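Local coordinates for nucleotide pyrophosphohydrolase (Bacillus cereus, PDB 5IE9), which probably hydrolyses nucleoside triphosphates to monophosphates and pyrophosphate with the help of divalent metal ions, as an all-helical MazG-type pyrophosphohydrolase, at residues Y24-P27 with L28-M31; A42-V45 with N46-Y49; L85-A88 with H89-M93. One frame throughout, in Å; residues are numbered along the deposited sequence.

The three contacts are local ones, each joining residues close in sequence, and together they illustrate how one helical chain is begun and prolonged within a four-subunit assembly. Contact 1 leads from the preceding loop into helix 27-49 and contact 2 ends it, their centres about 26 Å apart. Between them along the helix is the manganese ligand Glu37, which binds the ion with Glu66 of helix 62-80. The Arg43 side chain of contact 2 comes to about 6 Å from a manganese ion, that of Met31 in contact 1 only to about 13 Å. Contact 3 opens helix 85-96, its centre about 22 Å from that of contact 1; all three touch the second subunit.

Contact 1: Y24-P27 with L28-M31; sequences YFSP and LAMM
Met30 reaches back from the first turn of a helix to Tyr24 in the loop before it, and the apolar part of this local contact centres on that reach. The methyl CE of Met30 stands 3.7 Å from CD1 of Tyr24, the two side chains crossing at a slant. With CG beside the backbone N (chi1 -71°) and the chain bent at chi2, the methionine runs along the incoming loop, its CG also 4.1 Å from CB of Phe25. The Phe25 ring turns to the residue before Met30 on the helix, its CD2 3.7 Å from Ala29 CB.

The backbone bonds are those of a helix start. Ser26 occupies the N-cap position and Pro27 the first turn, where a proline fits because no amide hydrogen is needed there. Met30 N donates to Ser26 O over 2.9 Å in a nearly straight bond (166°), while Met31 N reaches Pro27 O at 3.0 Å with a more bent geometry. OG of Ser26 rests 3.6 Å from Ala29 CB.

At the far end of its ring, Tyr24 OH is hydrogen-bonded to Asp14 of helix 6-17. Met30 packs on Cys76, Met77 and Ser80 of helix 62-80, Pro27 and Leu28 meet Tyr49 of the second subunit, and Ala29 packs on Leu28 of the third subunit, so the start of helix 27-49 lies between its own chain's helices and other copies of the protein.

Contact 2: A42-V45 with N46-Y49; sequences AREV and NHYY
Side chains of Glu44, His47 and Tyr48 gather on one side of an alpha-helix in this local i to i+3 and i to i+4 contact, which forms the last two turns of helix 27-49 in the all-helical MazG fold. Four successive i to i+4 backbone bonds carry it, from Asn46 N to Ala42 O (2.9 Å) through to Tyr49 N to Val45 O (2.8 Å), the first nearly straight and the last more bent.

Glu44 bends at chi2 and runs alongside both aromatic residues. Its OE2 comes to 3.8 Å from CE2 of Tyr48, with carboxylate and ring planes 58° apart, and lies 4.1 Å from His47 ND1, near it but not in contact. The other carboxylate oxygen, OE1, takes a weak hydrogen bond from Arg43 NH1 at 2.7 Å, part of a salt bridge. The same arginine has long, weak ion pairs with Glu40 and the manganese ligand Glu66, which places Arg43 beside the acidic residues near the manganese ion.

Val45 and Tyr49 lean on Ile63 of helix 62-80, whereas Asn46 packs on Leu28 of the second subunit. His47 extends with CG anti to the backbone N (chi1 -178°), which brings its ND1 over one face of the Tyr48 ring, 3.6 Å above the plane and displaced toward the rim.

Contact 3: L85-A88 with H89-M93; sequences LETA and HNIVM
Leu85 to Val92 form two turns of alpha-helix in which His89 N, Asn90 N and Ile91 N donate to Leu85 O, Glu86 O and Thr87 O at 3.0 to 3.1 Å, followed by a longer, weak bond from Val92 N to Ala88 O (3.4 Å). Approach to the acceptors changes along the series: the amide of His89 lies above the carbonyl plane of Leu85, 42° out of it, whereas that of Ile91 meets the Thr87 carbonyl almost head-on.

Side chains touch the preceding turn mostly through its carbonyl oxygens. CG2 of Ile91 turns back toward Thr87 O. With CG beside the backbone N (chi1 -74°), Asn90 lays its amide carbon CG 3.3 Å from Glu86 O. The polar ends of Asn90 and Glu86 have partners beyond this helix: Asn90 OD1 accepts a hydrogen bond from Lys4 of the second subunit, and Glu86 pairs with Lys7 of its own chain through OE1 while OE2 takes the backbone N of that same neighbouring Lys4. On another side of the helix, Met93 CG lies over one face of the His89 ring, 3.6 Å above its plane and offset toward the rim.

Thr87 OG1 is hydrogen-bonded to Asp84, the residue just before the helix. With Leu85 packed on Ile75 and Ala78, the arrangement is that of the first turns of a helix, 85-96, packed against helix 62-80 and the second subunit of the MazG assembly.

Contact 1: Y24-P27 with L28-M31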
ATOM      1  N   TYR C  24     -10.253   3.113  19.792  1.00 87.94           N
ATOM      2  CA  TYR C  24      -9.828   3.045  18.396  1.00 83.43           C
ATOM      3  C   TYR C  24      -8.820   4.127  18.041  1.00 82.92           C
ATOM      4  O   TYR C  24      -8.894   5.243  18.556  1.00 84.77           O
ATOM      5  CB  TYR C  24     -11.038   3.114  17.455  1.00 78.87           C
ATOM      6  CG  TYR C  24     -11.879   1.863  17.478  1.00 78.76           C
ATOM      7  CD1 TYR C  24     -11.396   0.665  16.934  1.00 77.24           C
ATOM      8  CD2 TYR C  24     -13.161   1.867  18.055  1.00 80.61           C
ATOM      9  CE1 TYR C  24     -12.165  -0.493  16.963  1.00 78.87           C
ATOM     10  CE2 TYR C  24     -13.939   0.714  18.081  1.00 81.43           C
ATOM     11  CZ  TYR C  24     -13.434  -0.458  17.537  1.00 81.00           C
ATOM     12  OH  TYR C  24     -14.183  -1.601  17.550  1.00 83.76           O
ATOM     13  N   PHE C  25      -7.875   3.780  17.169  1.00 82.16           N
ATOM     14  CA  PHE C  25      -6.966   4.753  16.561  1.00 82.47           C
ATOM     15  C   PHE C  25      -7.779   5.683  15.655  1.00 79.07           C
ATOM     16  O   PHE C  25      -8.807   5.272  15.112  1.00 78.42           O
ATOM     17  CB  PHE C  25      -5.863   4.026  15.766  1.00 83.92           C
ATOM     18  CG  PHE C  25      -4.620   3.692  16.575  1.00 89.53           C
ATOM     19  CD1 PHE C  25      -4.699   3.341  17.946  1.00 93.60           C
ATOM     20  CD2 PHE C  25      -3.352   3.704  15.956  1.00 90.89           C
ATOM     21  CE1 PHE C  25      -3.544   3.039  18.671  1.00 98.92           C
ATOM     22  CE2 PHE C  25      -2.191   3.404  16.680  1.00 94.47           C
ATOM     23  CZ  PHE C  25      -2.289   3.068  18.036  1.00 99.79           C
ATOM     24  N   SER C  26      -7.334   6.932  15.515  1.00 78.79           N
ATOM     25  CA  SER C  26      -7.956   7.900  14.597  1.00 76.41           C
ATOM     26  C   SER C  26      -7.879   7.378  13.155  1.00 72.95           C
ATOM     27  O   SER C  26      -6.938   6.647  12.825  1.00 71.25           O
ATOM     28  CB  SER C  26      -7.287   9.277  14.718  1.00 80.34           C
ATOM     29  OG  SER C  26      -5.962   9.277  14.198  1.00 81.63           O
ATOM     30  N   PRO C  27      -8.869   7.729  12.297  1.00 71.54           N
ATOM     31  CA  PRO C  27      -8.931   7.172  10.933  1.00 68.76           C
ATOM     32  C   PRO C  27      -7.625   7.250  10.114  1.00 67.61           C
ATOM     33  O   PRO C  27      -7.308   6.314   9.382  1.00 66.27           O
ATOM     34  CB  PRO C  27     -10.065   7.972  10.267  1.00 69.84           C
ATOM     35  CG  PRO C  27     -10.432   9.053  11.228  1.00 71.95           C
ATOM     36  CD  PRO C  27     -10.054   8.558  12.580  1.00 72.43           C
ATOM     37  N   LEU C  28      -6.872   8.338  10.262  1.00 69.10           N
ATOM     38  CA  LEU C  28      -5.605   8.511   9.553  1.00 68.85           C
ATOM     39  C   LEU C  28      -4.501   7.588  10.100  1.00 68.40           C
ATOM     40  O   LEU C  28      -3.712   7.036   9.330  1.00 68.19           O
ATOM     41  CB  LEU C  28      -5.191   9.983   9.601  1.00 71.66           C
ATOM     42  CG  LEU C  28      -4.700  10.741   8.362  1.00 73.37           C
ATOM     43  CD1 LEU C  28      -5.429  10.357   7.081  1.00 71.53           C
ATOM     44  CD2 LEU C  28      -4.833  12.237   8.619  1.00 77.45           C
ATOM     45  N   ALA C  29      -4.468   7.421  11.424  1.00 69.53           N
ATOM     46  CA  ALA C  29      -3.614   6.433  12.096  1.00 69.88           C
ATOM     47  C   ALA C  29      -3.952   4.989  11.683  1.00 68.16           C
ATOM     48  O   ALA C  29      -3.047   4.174  11.473  1.00 68.42           O
ATOM     49  CB  ALA C  29      -3.709   6.594  13.604  1.00 71.07           C
ATOM     50  N   MET C  30      -5.251   4.693  11.574  1.00 67.35           N
ATOM     51  CA  MET C  30      -5.764   3.421  11.044  1.00 66.16           C
ATOM     52  C   MET C  30      -5.283   3.162   9.634  1.00 62.98           C
ATOM     53  O   MET C  30      -4.927   2.035   9.295  1.00 61.82           O
ATOM     54  CB  MET C  30      -7.294   3.429  10.980  1.00 69.03           C
ATOM     55  CG  MET C  30      -7.995   3.366  12.310  1.00 74.55           C
ATOM     56  SD  MET C  30      -8.106   1.673  12.888  1.00 78.69           S
ATOM     57  CE  MET C  30      -9.308   1.930  14.195  1.00 80.52           C
ATOM     58  N   MET C  31      -5.309   4.205   8.805  1.00 62.15           N
ATOM     59  CA  MET C  31      -4.933   4.071   7.413  1.00 60.37           C
ATOM     60  C   MET C  31      -3.467   3.655   7.306  1.00 60.63           C
ATOM     61  O   MET C  31      -3.124   2.824   6.458  1.00 59.59           O
ATOM     62  CB  MET C  31      -5.242   5.348   6.633  1.00 62.25           C
ATOM     63  CG  MET C  31      -5.295   5.155   5.123  1.00 62.47           C
ATOM     64  SD  MET C  31      -6.429   3.850   4.605  1.00 61.10           S
ATOM     65  CE  MET C  31      -5.422   2.948   3.433  1.00 60.15           C
TER

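Contact 2: A42-V45 with N46-Y49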
ATOM      1  N   ALA C  42       1.828  -8.528   1.418  1.00 57.28           N
ATOM      2  CA  ALA C  42       2.627  -8.449   0.180  1.00 58.46           C
ATOM      3  C   ALA C  42       3.909  -9.267   0.263  1.00 62.14           C
ATOM      4  O   ALA C  42       4.191 -10.060  -0.647  1.00 62.46           O
ATOM      5  CB  ALA C  42       2.947  -7.003  -0.177  1.00 58.58           C
ATOM      6  N   ARG C  43       4.655  -9.078   1.364  1.00 65.33           N
ATOM      7  CA  ARG C  43       5.843  -9.860   1.689  1.00 70.35           C
ATOM      8  C   ARG C  43       5.558 -11.353   1.562  1.00 72.74           C
ATOM      9  O   ARG C  43       6.335 -12.079   0.939  1.00 75.63           O
ATOM     10  CB  ARG C  43       6.322  -9.562   3.116  1.00 74.47           C
ATOM     11  CG  ARG C  43       7.691 -10.147   3.454  1.00 80.33           C
ATOM     12  CD  ARG C  43       7.663 -11.044   4.684  1.00 86.04           C
ATOM     13  NE  ARG C  43       7.623 -10.314   5.954  1.00 89.35           N
ATOM     14  CZ  ARG C  43       6.557 -10.207   6.751  1.00 89.20           C
ATOM     15  NH1 ARG C  43       5.397 -10.775   6.435  1.00 87.12           N
ATOM     16  NH2 ARG C  43       6.650  -9.519   7.883  1.00 91.44           N
ATOM     17  N   GLU C  44       4.439 -11.796   2.140  1.00 72.53           N
ATOM     18  CA  GLU C  44       4.131 -13.216   2.237  1.00 75.40           C
ATOM     19  C   GLU C  44       3.636 -13.806   0.911  1.00 73.38           C
ATOM     20  O   GLU C  44       4.026 -14.916   0.548  1.00 75.91           O
ATOM     21  CB  GLU C  44       3.175 -13.485   3.401  1.00 78.12           C
ATOM     22  CG  GLU C  44       3.610 -14.631   4.318  1.00 86.18           C
ATOM     23  CD  GLU C  44       4.982 -14.421   4.964  1.00 91.07           C
ATOM     24  OE1 GLU C  44       5.242 -13.321   5.502  1.00 91.61           O
ATOM     25  OE2 GLU C  44       5.810 -15.360   4.944  1.00 95.67           O
ATOM     26  N   VAL C  45       2.805 -13.054   0.187  1.00 69.82           N
ATOM     27  CA  VAL C  45       2.385 -13.410  -1.182  1.00 68.44           C
ATOM     28  C   VAL C  45       3.611 -13.544  -2.099  1.00 70.03           C
ATOM     29  O   VAL C  45       3.728 -14.523  -2.830  1.00 71.98           O
ATOM     30  CB  VAL C  45       1.354 -12.402  -1.755  1.00 64.95           C
ATOM     31  CG1 VAL C  45       1.088 -12.632  -3.239  1.00 63.51           C
ATOM     32  CG2 VAL C  45       0.048 -12.474  -0.977  1.00 64.74           C
ATOM     33  N   ASN C  46       4.524 -12.577  -2.032  1.00 70.42           N
ATOM     34  CA  ASN C  46       5.792 -12.653  -2.765  1.00 73.56           C
ATOM     35  C   ASN C  46       6.655 -13.877  -2.399  1.00 77.92           C
ATOM     36  O   ASN C  46       7.196 -14.533  -3.284  1.00 79.28           O
ATOM     37  CB  ASN C  46       6.587 -11.355  -2.585  1.00 73.67           C
ATOM     38  CG  ASN C  46       7.368 -10.950  -3.831  1.00 74.86           C
ATOM     39  OD1 ASN C  46       8.240 -10.087  -3.751  1.00 79.20           O
ATOM     40  ND2 ASN C  46       7.059 -11.548  -4.978  1.00 73.27           N
ATOM     41  N   HIS C  47       6.758 -14.179  -1.102  1.00 81.05           N
ATOM     42  CA  HIS C  47       7.528 -15.321  -0.587  1.00 86.49           C
ATOM     43  C   HIS C  47       7.027 -16.659  -1.155  1.00 87.97           C
ATOM     44  O   HIS C  47       7.823 -17.474  -1.621  1.00 90.79           O
ATOM     45  CB  HIS C  47       7.513 -15.319   0.955  1.00 90.44           C
ATOM     46  CG  HIS C  47       8.315 -16.421   1.586  1.00 98.64           C
ATOM     47  ND1 HIS C  47       7.741 -17.578   2.070  1.00102.30           N
ATOM     48  CD2 HIS C  47       9.646 -16.536   1.822  1.00103.49           C
ATOM     49  CE1 HIS C  47       8.683 -18.361   2.568  1.00108.62           C
ATOM     50  NE2 HIS C  47       9.848 -17.752   2.431  1.00108.92           N
ATOM     51  N   TYR C  48       5.709 -16.854  -1.147  1.00 86.72           N
ATOM     52  CA  TYR C  48       5.093 -18.119  -1.557  1.00 89.11           C
ATOM     53  C   TYR C  48       4.718 -18.224  -3.046  1.00 86.65           C
ATOM     54  O   TYR C  48       4.607 -19.334  -3.575  1.00 89.34           O
ATOM     55  CB  TYR C  48       3.858 -18.402  -0.698  1.00 90.84           C
ATOM     56  CG  TYR C  48       4.151 -18.859   0.714  1.00 96.89           C
ATOM     57  CD1 TYR C  48       4.448 -20.208   0.989  1.00103.82           C
ATOM     58  CD2 TYR C  48       4.111 -17.954   1.786  1.00 95.97           C
ATOM     59  CE1 TYR C  48       4.709 -20.639   2.287  1.00109.52           C
ATOM     60  CE2 TYR C  48       4.368 -18.375   3.089  1.00102.27           C
ATOM     61  CZ  TYR C  48       4.668 -19.716   3.334  1.00109.08           C
ATOM     62  OH  TYR C  48       4.923 -20.141   4.617  1.00114.87           O
ATOM     63  N   TYR C  49       4.516 -17.082  -3.710  1.00 82.15           N
ATOM     64  CA  TYR C  49       4.020 -17.053  -5.103  1.00 80.20           C
ATOM     65  C   TYR C  49       4.864 -16.200  -6.076  1.00 79.67           C
ATOM     66  O   TYR C  49       4.566 -16.134  -7.280  1.00 79.05           O
ATOM     67  CB  TYR C  49       2.528 -16.665  -5.132  1.00 77.02           C
ATOM     68  CG  TYR C  49       1.681 -17.569  -4.246  1.00 80.33           C
ATOM     69  CD1 TYR C  49       1.309 -18.860  -4.669  1.00 83.14           C
ATOM     70  CD2 TYR C  49       1.280 -17.155  -2.967  1.00 79.54           C
ATOM     71  CE1 TYR C  49       0.557 -19.695  -3.850  1.00 86.03           C
ATOM     72  CE2 TYR C  49       0.526 -17.986  -2.143  1.00 82.04           C
ATOM     73  CZ  TYR C  49       0.172 -19.249  -2.588  1.00 85.75           C
ATOM     74  OH  TYR C  49      -0.573 -20.062  -1.773  1.00 89.90           O
TER

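Contact 3: L85-A88 with H89-M93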
ATOM      1  N   LEU C  85     -19.772  -3.911   7.767  1.00 81.43           N
ATOM      2  CA  LEU C  85     -19.126  -4.527   6.587  1.00 79.07           C
ATOM      3  C   LEU C  85     -20.014  -5.494   5.783  1.00 81.24           C
ATOM      4  O   LEU C  85     -19.697  -5.805   4.631  1.00 80.70           O
ATOM      5  CB  LEU C  85     -17.801  -5.208   6.959  1.00 75.62           C
ATOM      6  CG  LEU C  85     -16.609  -4.357   7.401  1.00 73.61           C
ATOM      7  CD1 LEU C  85     -15.561  -5.251   8.038  1.00 72.95           C
ATOM      8  CD2 LEU C  85     -15.990  -3.541   6.272  1.00 71.66           C
ATOM      9  N   GLU C  86     -21.102  -5.972   6.390  1.00 83.87           N
ATOM     10  CA  GLU C  86     -22.115  -6.752   5.679  1.00 85.44           C
ATOM     11  C   GLU C  86     -22.840  -5.852   4.681  1.00 85.80           C
ATOM     12  O   GLU C  86     -23.023  -6.236   3.521  1.00 85.69           O
ATOM     13  CB  GLU C  86     -23.103  -7.393   6.659  1.00 89.83           C
ATOM     14  CG  GLU C  86     -24.107  -8.354   6.023  1.00 93.39           C
ATOM     15  CD  GLU C  86     -25.105  -8.950   7.013  1.00 98.55           C
ATOM     16  OE1 GLU C  86     -24.946  -8.774   8.248  1.00 99.88           O
ATOM     17  OE2 GLU C  86     -26.059  -9.614   6.547  1.00101.21           O
ATOM     18  N   THR C  87     -23.236  -4.660   5.142  1.00 85.50           N
ATOM     19  CA  THR C  87     -23.823  -3.630   4.276  1.00 85.67           C
ATOM     20  C   THR C  87     -22.838  -3.258   3.164  1.00 83.13           C
ATOM     21  O   THR C  87     -23.207  -3.264   1.992  1.00 84.94           O
ATOM     22  CB  THR C  87     -24.261  -2.368   5.063  1.00 86.54           C
ATOM     23  OG1 THR C  87     -25.028  -2.750   6.210  1.00 88.19           O
ATOM     24  CG2 THR C  87     -25.107  -1.437   4.193  1.00 88.61           C
ATOM     25  N   ALA C  88     -21.589  -2.974   3.537  1.00 79.84           N
ATOM     26  CA  ALA C  88     -20.529  -2.619   2.585  1.00 77.39           C
ATOM     27  C   ALA C  88     -20.368  -3.660   1.471  1.00 77.47           C
ATOM     28  O   ALA C  88     -20.296  -3.301   0.292  1.00 78.35           O
ATOM     29  CB  ALA C  88     -19.212  -2.405   3.317  1.00 74.19           C
ATOM     30  N   HIS C  89     -20.338  -4.937   1.861  1.00 77.41           N
ATOM     31  CA  HIS C  89     -20.237  -6.082   0.948  1.00 77.20           C
ATOM     32  C   HIS C  89     -21.408  -6.115  -0.036  1.00 80.06           C
ATOM     33  O   HIS C  89     -21.206  -6.330  -1.235  1.00 80.25           O
ATOM     34  CB  HIS C  89     -20.163  -7.377   1.768  1.00 77.35           C
ATOM     35  CG  HIS C  89     -20.183  -8.631   0.950  1.00 78.74           C
ATOM     36  ND1 HIS C  89     -21.339  -9.345   0.713  1.00 82.18           N
ATOM     37  CD2 HIS C  89     -19.189  -9.312   0.335  1.00 78.10           C
ATOM     38  CE1 HIS C  89     -21.058 -10.405  -0.024  1.00 82.62           C
ATOM     39  NE2 HIS C  89     -19.760 -10.409  -0.264  1.00 80.59           N
ATOM     40  N   ASN C  90     -22.616  -5.884   0.489  1.00 82.48           N
ATOM     41  CA  ASN C  90     -23.854  -5.889  -0.290  1.00 84.93           C
ATOM     42  C   ASN C  90     -23.921  -4.815  -1.357  1.00 86.03           C
ATOM     43  O   ASN C  90     -24.433  -5.081  -2.451  1.00 88.42           O
ATOM     44  CB  ASN C  90     -25.084  -5.777   0.619  1.00 87.81           C
ATOM     45  CG  ASN C  90     -25.383  -7.073   1.375  1.00 88.88           C
ATOM     46  OD1 ASN C  90     -25.021  -8.170   0.938  1.00 88.92           O
ATOM     47  ND2 ASN C  90     -26.067  -6.947   2.505  1.00 90.16           N
ATOM     48  N   ILE C  91     -23.411  -3.615  -1.054  1.00 84.79           N
ATOM     49  CA  ILE C  91     -23.434  -2.520  -2.048  1.00 86.13           C
ATOM     50  C   ILE C  91     -22.464  -2.774  -3.210  1.00 84.36           C
ATOM     51  O   ILE C  91     -22.737  -2.389  -4.349  1.00 87.61           O
ATOM     52  CB  ILE C  91     -23.336  -1.064  -1.463  1.00 85.87           C
ATOM     53  CG1 ILE C  91     -21.982  -0.398  -1.738  1.00 83.64           C
ATOM     54  CG2 ILE C  91     -23.754  -0.980   0.006  1.00 85.59           C
ATOM     55  CD1 ILE C  91     -22.126   1.033  -2.215  1.00 86.01           C
ATOM     56  N   VAL C  92     -21.363  -3.460  -2.912  1.00 81.04           N
ATOM     57  CA  VAL C  92     -20.400  -3.900  -3.921  1.00 80.43           C
ATOM     58  C   VAL C  92     -21.018  -4.990  -4.803  1.00 82.92           C
ATOM     59  O   VAL C  92     -20.958  -4.905  -6.033  1.00 85.34           O
ATOM     60  CB  VAL C  92     -19.064  -4.338  -3.267  1.00 76.82           C
ATOM     61  CG1 VAL C  92     -18.134  -5.011  -4.267  1.00 75.97           C
ATOM     62  CG2 VAL C  92     -18.376  -3.128  -2.653  1.00 74.76           C
ATOM     63  N   MET C  93     -21.635  -5.984  -4.166  1.00 83.90           N
ATOM     64  CA  MET C  93     -22.322  -7.073  -4.865  1.00 86.31           C
ATOM     65  C   MET C  93     -23.474  -6.600  -5.751  1.00 89.03           C
ATOM     66  O   MET C  93     -23.701  -7.165  -6.819  1.00 90.47           O
ATOM     67  CB  MET C  93     -22.796  -8.139  -3.872  1.00 87.35           C
ATOM     68  CG  MET C  93     -21.684  -9.002  -3.278  1.00 86.64           C
ATOM     69  SD  MET C  93     -20.807 -10.053  -4.464  1.00 88.07           S
ATOM     70  CE  MET C  93     -19.363  -9.047  -4.740  1.00 85.30           C
TER